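Local coordinates for protein NDP-N-acetyl-D-galactosaminuronic acid dehydrogenase (PDB 3G79) that probably oxidises UDP-N-acetyl-alpha-D-mannosamine to UDP-N-acetyl-alpha-D-mannosaminouronate, using two NAD(+) as electron acceptors, at residues A[357-362]-A[416-421]; A[364-369]-A[423-428]. All blocks are in the same frame, centred on the assembly; numbering follows the deposited sequence.

Interaction 1. Residues A[357-362]-A[416-421]; sequences AMLGWA and DAIVVL
A357, M358 and L359 pair in parallel register with I418, V419 and V420, joining the two middle strands, 355-359 and 417-420, of the six-stranded parallel sheet in the UDP binding domain. The strand order, 3-2-1-4-5-6, is that of a Rossmann-like alpha/beta fold. Four nearly straight backbone hydrogen bonds zip the pair together. A357 N gives to A417 O and its carbonyl takes V419 N; two residues on, L359 N reaches V419 O at 2.8 Å and L359 O receives L421 N. The tight part lies on the face that carries L359, I418 and V420. With CG beside the backbone N (chi1 -89°), L359 sends CD2 obliquely across both neighbours, 3.6 Å from I418 CG2 and 4.0 Å from V420 CG2. V412 of helix 408-412 touches both A357 and L359 there. On the other face the side chains of M358 and V419 do not touch each other; both rest instead on Y378 of helix 375-385. Contact also fades towards the partly exposed D416, whose carboxylate turns back to K355 N, and beyond G360, where the indole of W361 leaves the pair to meet Y399 edge to face. G360 has phi 116° and psi 114°, at which a CB would jam against the L359 carbonyl and come within 3.5 Å of L421 C. Beside that bare backbone L421 lies close, its CB 3.7 Å from G360 O, an oxygen that is also hydrogen-bonded to S375 OG.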
loop_
_atom_site.group_PDB
_atom_site.type_symbol
_atom_site.label_atom_id
_atom_site.label_comp_id
_atom_site.label_asym_id
_atom_site.label_seq_id
_atom_site.Cartn_x
_atom_site.Cartn_y
_atom_site.Cartn_z
ATOM N N ALA A 357 -25.485 -11.388 20.335
ATOM C CA ALA A 357 -26.146 -11.250 19.021
ATOM C C ALA A 357 -25.109 -10.805 18.016
ATOM O O ALA A 357 -24.574 -9.671 18.088
ATOM C CB ALA A 357 -27.323 -10.245 19.063
ATOM N N MET A 358 -24.789 -11.745 17.131
ATOM C CA MET A 358 -23.972 -11.520 15.962
ATOM C C MET A 358 -24.796 -10.875 14.857
ATOM O O MET A 358 -25.668 -11.508 14.232
ATOM C CB MET A 358 -23.401 -12.848 15.486
ATOM C CG MET A 358 -22.439 -13.451 16.528
ATOM S SD MET A 358 -21.303 -14.650 15.909
ATOM C CE MET A 358 -20.912 -15.481 17.362
ATOM N N LEU A 359 -24.524 -9.600 14.618
ATOM C CA LEU A 359 -25.129 -8.897 13.502
ATOM C C LEU A 359 -24.209 -8.995 12.322
ATOM O O LEU A 359 -23.261 -8.236 12.199
ATOM C CB LEU A 359 -25.328 -7.440 13.870
ATOM C CG LEU A 359 -26.651 -7.073 14.544
ATOM C CD1 LEU A 359 -27.009 -8.005 15.679
ATOM C CD2 LEU A 359 -26.537 -5.624 15.002
ATOM N N GLY A 360 -24.440 -9.964 11.456
ATOM C CA GLY A 360 -23.579 -10.064 10.286
ATOM C C GLY A 360 -22.763 -11.331 10.219
ATOM O O GLY A 360 -21.872 -11.566 11.065
ATOM N N TRP A 361 -23.079 -12.146 9.209
ATOM C CA TRP A 361 -22.377 -13.385 8.941
ATOM C C TRP A 361 -21.604 -13.328 7.616
ATOM O O TRP A 361 -20.475 -13.803 7.556
ATOM C CB TRP A 361 -23.362 -14.544 8.944
ATOM C CG TRP A 361 -22.722 -15.872 8.766
ATOM C CD1 TRP A 361 -22.712 -16.609 7.645
ATOM C CD2 TRP A 361 -22.007 -16.630 9.754
ATOM N NE1 TRP A 361 -22.060 -17.793 7.859
ATOM C CE2 TRP A 361 -21.618 -17.830 9.151
ATOM C CE3 TRP A 361 -21.693 -16.419 11.096
ATOM C CZ2 TRP A 361 -20.898 -18.807 9.826
ATOM C CZ3 TRP A 361 -20.995 -17.385 11.765
ATOM C CH2 TRP A 361 -20.607 -18.570 11.138
ATOM N N ALA A 362 -22.187 -12.770 6.547
ATOM C CA ALA A 362 -21.372 -12.435 5.370
ATOM C C ALA A 362 -20.332 -11.387 5.766
ATOM O O ALA A 362 -20.424 -10.828 6.843
ATOM C CB ALA A 362 -22.215 -11.931 4.267
ATOM N N ASP A 416 -26.857 -9.796 25.793
ATOM C CA ASP A 416 -25.896 -9.047 26.618
ATOM C C ASP A 416 -24.971 -8.193 25.767
ATOM O O ASP A 416 -24.715 -7.053 26.114
ATOM C CB ASP A 416 -25.091 -9.989 27.527
ATOM C CG ASP A 416 -25.978 -10.712 28.522
ATOM O OD1 ASP A 416 -26.271 -10.133 29.584
ATOM O OD2 ASP A 416 -26.407 -11.852 28.247
ATOM N N ALA A 417 -24.496 -8.743 24.651
ATOM C CA ALA A 417 -23.630 -8.016 23.731
ATOM C C ALA A 417 -24.208 -7.979 22.332
ATOM O O ALA A 417 -24.713 -8.984 21.857
ATOM C CB ALA A 417 -22.267 -8.648 23.698
ATOM N N ILE A 418 -24.156 -6.811 21.689
ATOM C CA ILE A 418 -24.496 -6.685 20.289
ATOM C C ILE A 418 -23.199 -6.409 19.514
ATOM O O ILE A 418 -22.503 -5.400 19.757
ATOM C CB ILE A 418 -25.555 -5.588 20.033
ATOM C CG1 ILE A 418 -26.874 -5.930 20.688
ATOM C CG2 ILE A 418 -25.805 -5.388 18.531
ATOM C CD1 ILE A 418 -27.617 -4.722 21.142
ATOM N N VAL A 419 -22.892 -7.312 18.585
ATOM C CA VAL A 419 -21.587 -7.373 17.939
ATOM C C VAL A 419 -21.709 -7.327 16.400
ATOM O O VAL A 419 -22.362 -8.166 15.786
ATOM C CB VAL A 419 -20.835 -8.613 18.403
ATOM C CG1 VAL A 419 -19.436 -8.613 17.866
ATOM C CG2 VAL A 419 -20.793 -8.635 19.944
ATOM N N VAL A 420 -21.106 -6.315 15.791
ATOM C CA VAL A 420 -21.379 -6.022 14.383
ATOM C C VAL A 420 -20.175 -6.502 13.551
ATOM O O VAL A 420 -19.053 -6.057 13.800
ATOM C CB VAL A 420 -21.669 -4.495 14.185
ATOM C CG1 VAL A 420 -21.911 -4.184 12.742
ATOM C CG2 VAL A 420 -22.896 -4.038 15.008
ATOM N N LEU A 421 -20.399 -7.428 12.605
ATOM C CA LEU A 421 -19.266 -8.031 11.860
ATOM C C LEU A 421 -19.312 -7.854 10.340
ATOM O O LEU A 421 -18.293 -8.041 9.651
ATOM C CB LEU A 421 -19.035 -9.508 12.233
ATOM C CG LEU A 421 -18.806 -9.749 13.731
ATOM C CD1 LEU A 421 -20.134 -9.931 14.430
ATOM C CD2 LEU A 421 -17.934 -10.954 13.979
#

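Interaction 2. Residues A[364-369]-A[423-428]; sequences IKDSDD and GHSAYS
K365 and H424 bring their CA atoms to 4.4 Å where a type II beta turn, I364 to S367, closed by S367 N on I364 O, abuts the start of a short, weakly bonded helix at about 425-428. The turn points the amide of D366 at the imidazole: D366 N donates to H424 ND1 at 2.7 Å, only 9° out of the ring plane although bent at the hydrogen (146°). I364 O lies by the same ring edge, 3.4 Å from H424 CE1. H424 NE2 is hydrogen-bonded to D393 OD1, so both ring nitrogens are engaged and the rotation of the imidazole is fixed. These loops follow the adjacent strands 355-359 and 417-420 at their C-terminal ends, the side where Rossmann-like folds usually place their ligand cleft. Here the D366 carboxylate receives S425 twice. OD1 takes S425 OG at 3.0 Å through its syn lone pair. S425 N meets D366 OD2 at 3.2 Å from 27° out of the carboxylate plane. OD2 is also hydrogen-bonded to Y395 OH. An alanine in place of D366 would probably leave S425 N, S425 OG and Y395 OH without this acceptor and let the serine hydroxyl turn. On the exposed side K365 runs fully extended along the glycine backbone, with CG 3.3 Å from G423 O and CE 3.7 Å from S425 OG.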
loop_
_atom_site.group_PDB
_atom_site.type_symbol
_atom_site.label_atom_id
_atom_site.label_comp_id
_atom_site.label_asym_id
_atom_site.label_seq_id
_atom_site.Cartn_x
_atom_site.Cartn_y
_atom_site.Cartn_z
ATOM N N ILE A 364 -18.963 -8.841 3.360
ATOM C CA ILE A 364 -19.126 -7.620 2.528
ATOM C C ILE A 364 -20.485 -6.954 2.708
ATOM O O ILE A 364 -21.502 -7.628 2.721
ATOM C CB ILE A 364 -18.918 -7.836 0.974
ATOM C CG1 ILE A 364 -17.885 -8.921 0.658
ATOM C CG2 ILE A 364 -18.538 -6.505 0.306
ATOM C CD1 ILE A 364 -18.518 -10.247 0.443
ATOM N N LYS A 365 -20.469 -5.625 2.790
ATOM C CA LYS A 365 -21.656 -4.800 2.946
ATOM C C LYS A 365 -22.751 -5.263 2.008
ATOM O O LYS A 365 -22.709 -4.952 0.837
ATOM C CB LYS A 365 -21.314 -3.329 2.671
ATOM C CG LYS A 365 -22.492 -2.356 2.732
ATOM C CD LYS A 365 -21.993 -0.917 2.597
ATOM C CE LYS A 365 -23.097 0.141 2.842
ATOM N NZ LYS A 365 -22.558 1.571 2.872
ATOM N N ASP A 366 -23.694 -6.044 2.528
ATOM C CA ASP A 366 -24.890 -6.518 1.786
ATOM C C ASP A 366 -24.698 -7.689 0.823
ATOM O O ASP A 366 -25.381 -7.782 -0.188
ATOM C CB ASP A 366 -25.623 -5.350 1.124
ATOM C CG ASP A 366 -26.229 -4.408 2.145
ATOM O OD1 ASP A 366 -26.167 -3.181 1.933
ATOM O OD2 ASP A 366 -26.755 -4.894 3.180
ATOM N N SER A 367 -23.787 -8.597 1.159
ATOM C CA SER A 367 -23.520 -9.735 0.302
ATOM C C SER A 367 -24.112 -11.000 0.865
ATOM O O SER A 367 -24.259 -11.119 2.069
ATOM C CB SER A 367 -22.032 -9.950 0.160
ATOM O OG SER A 367 -21.775 -11.268 -0.303
ATOM N N ASP A 368 -24.404 -11.953 -0.014
ATOM C CA ASP A 368 -24.903 -13.275 0.380
ATOM C C ASP A 368 -23.835 -14.351 0.611
ATOM O O ASP A 368 -24.156 -15.533 0.686
ATOM C CB ASP A 368 -25.946 -13.786 -0.641
ATOM C CG ASP A 368 -25.344 -14.208 -1.994
ATOM O OD1 ASP A 368 -26.147 -14.533 -2.896
ATOM O OD2 ASP A 368 -24.110 -14.232 -2.180
ATOM N N ASP A 369 -22.572 -13.964 0.713
ATOM C CA ASP A 369 -21.549 -14.984 0.757
ATOM C C ASP A 369 -20.662 -14.940 1.982
ATOM O O ASP A 369 -20.184 -13.872 2.414
ATOM C CB ASP A 369 -20.697 -14.959 -0.515
ATOM C CG ASP A 369 -19.530 -14.009 -0.408
ATOM O OD1 ASP A 369 -18.382 -14.406 -0.763
ATOM O OD2 ASP A 369 -19.791 -12.876 0.066
ATOM N N GLY A 423 -20.716 -4.933 7.460
ATOM C CA GLY A 423 -21.260 -3.586 7.322
ATOM C C GLY A 423 -22.610 -3.445 6.609
ATOM O O GLY A 423 -22.891 -2.378 6.047
ATOM N N HIS A 424 -23.466 -4.478 6.665
ATOM C CA HIS A 424 -24.796 -4.428 6.035
ATOM C C HIS A 424 -25.516 -3.133 6.331
ATOM O O HIS A 424 -25.278 -2.514 7.373
ATOM C CB HIS A 424 -25.646 -5.586 6.502
ATOM C CG HIS A 424 -25.119 -6.909 6.076
ATOM N ND1 HIS A 424 -24.402 -7.080 4.908
ATOM C CD2 HIS A 424 -25.203 -8.127 6.651
ATOM C CE1 HIS A 424 -24.049 -8.345 4.798
ATOM N NE2 HIS A 424 -24.537 -9.005 5.836
ATOM N N SER A 425 -26.398 -2.713 5.425
ATOM C CA SER A 425 -27.069 -1.425 5.588
ATOM C C SER A 425 -28.074 -1.450 6.742
ATOM O O SER A 425 -28.258 -0.425 7.452
ATOM C CB SER A 425 -27.705 -0.964 4.271
ATOM O OG SER A 425 -26.711 -0.541 3.341
ATOM N N ALA A 426 -28.690 -2.618 6.954
ATOM C CA ALA A 426 -29.582 -2.836 8.090
ATOM C C ALA A 426 -28.921 -2.421 9.413
ATOM O O ALA A 426 -29.591 -1.909 10.331
ATOM C CB ALA A 426 -30.009 -4.284 8.150
ATOM N N TYR A 427 -27.608 -2.614 9.494
ATOM C CA TYR A 427 -26.887 -2.316 10.714
ATOM C C TYR A 427 -26.532 -0.840 10.814
ATOM O O TYR A 427 -26.379 -0.317 11.911
ATOM C CB TYR A 427 -25.658 -3.224 10.860
ATOM C CG TYR A 427 -25.977 -4.707 10.718
ATOM C CD1 TYR A 427 -27.260 -5.198 10.980
ATOM C CD2 TYR A 427 -25.007 -5.606 10.329
ATOM C CE1 TYR A 427 -27.549 -6.518 10.852
ATOM C CE2 TYR A 427 -25.287 -6.947 10.219
ATOM C CZ TYR A 427 -26.560 -7.392 10.478
ATOM O OH TYR A 427 -26.839 -8.731 10.365
ATOM N N SER A 428 -26.425 -0.162 9.672
ATOM C CA SER A 428 -26.163 1.286 9.670
ATOM C C SER A 428 -27.417 2.066 10.067
ATOM O O SER A 428 -27.327 3.213 10.526
ATOM C CB SER A 428 -25.645 1.750 8.297
ATOM O OG SER A 428 -24.608 2.726 8.445
#

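How the interactions relate
The segments alternate along the chain, 357-362, 364-369, 416-421, 423-428, so that each strand of interaction 1 runs on into a segment of interaction 2, one a loop and the other a loop with a short helix. Their centres lie 12 Å apart in the UDP binding domain, the first in the buried middle of the parallel sheet, the second at the surface beyond the strands' C-terminal ends. D393, after strand 388-392, links them: its OD1 is hydrogen-bonded to W361 N, A362 N and H424 NE2. Y427 OH, hydrogen-bonded to H392 ND1, lies 2.9 Å from G360 N. Neighbours in the sheet thus stay in contact past the strand ends, by side-chain bonds in place of strand pairing.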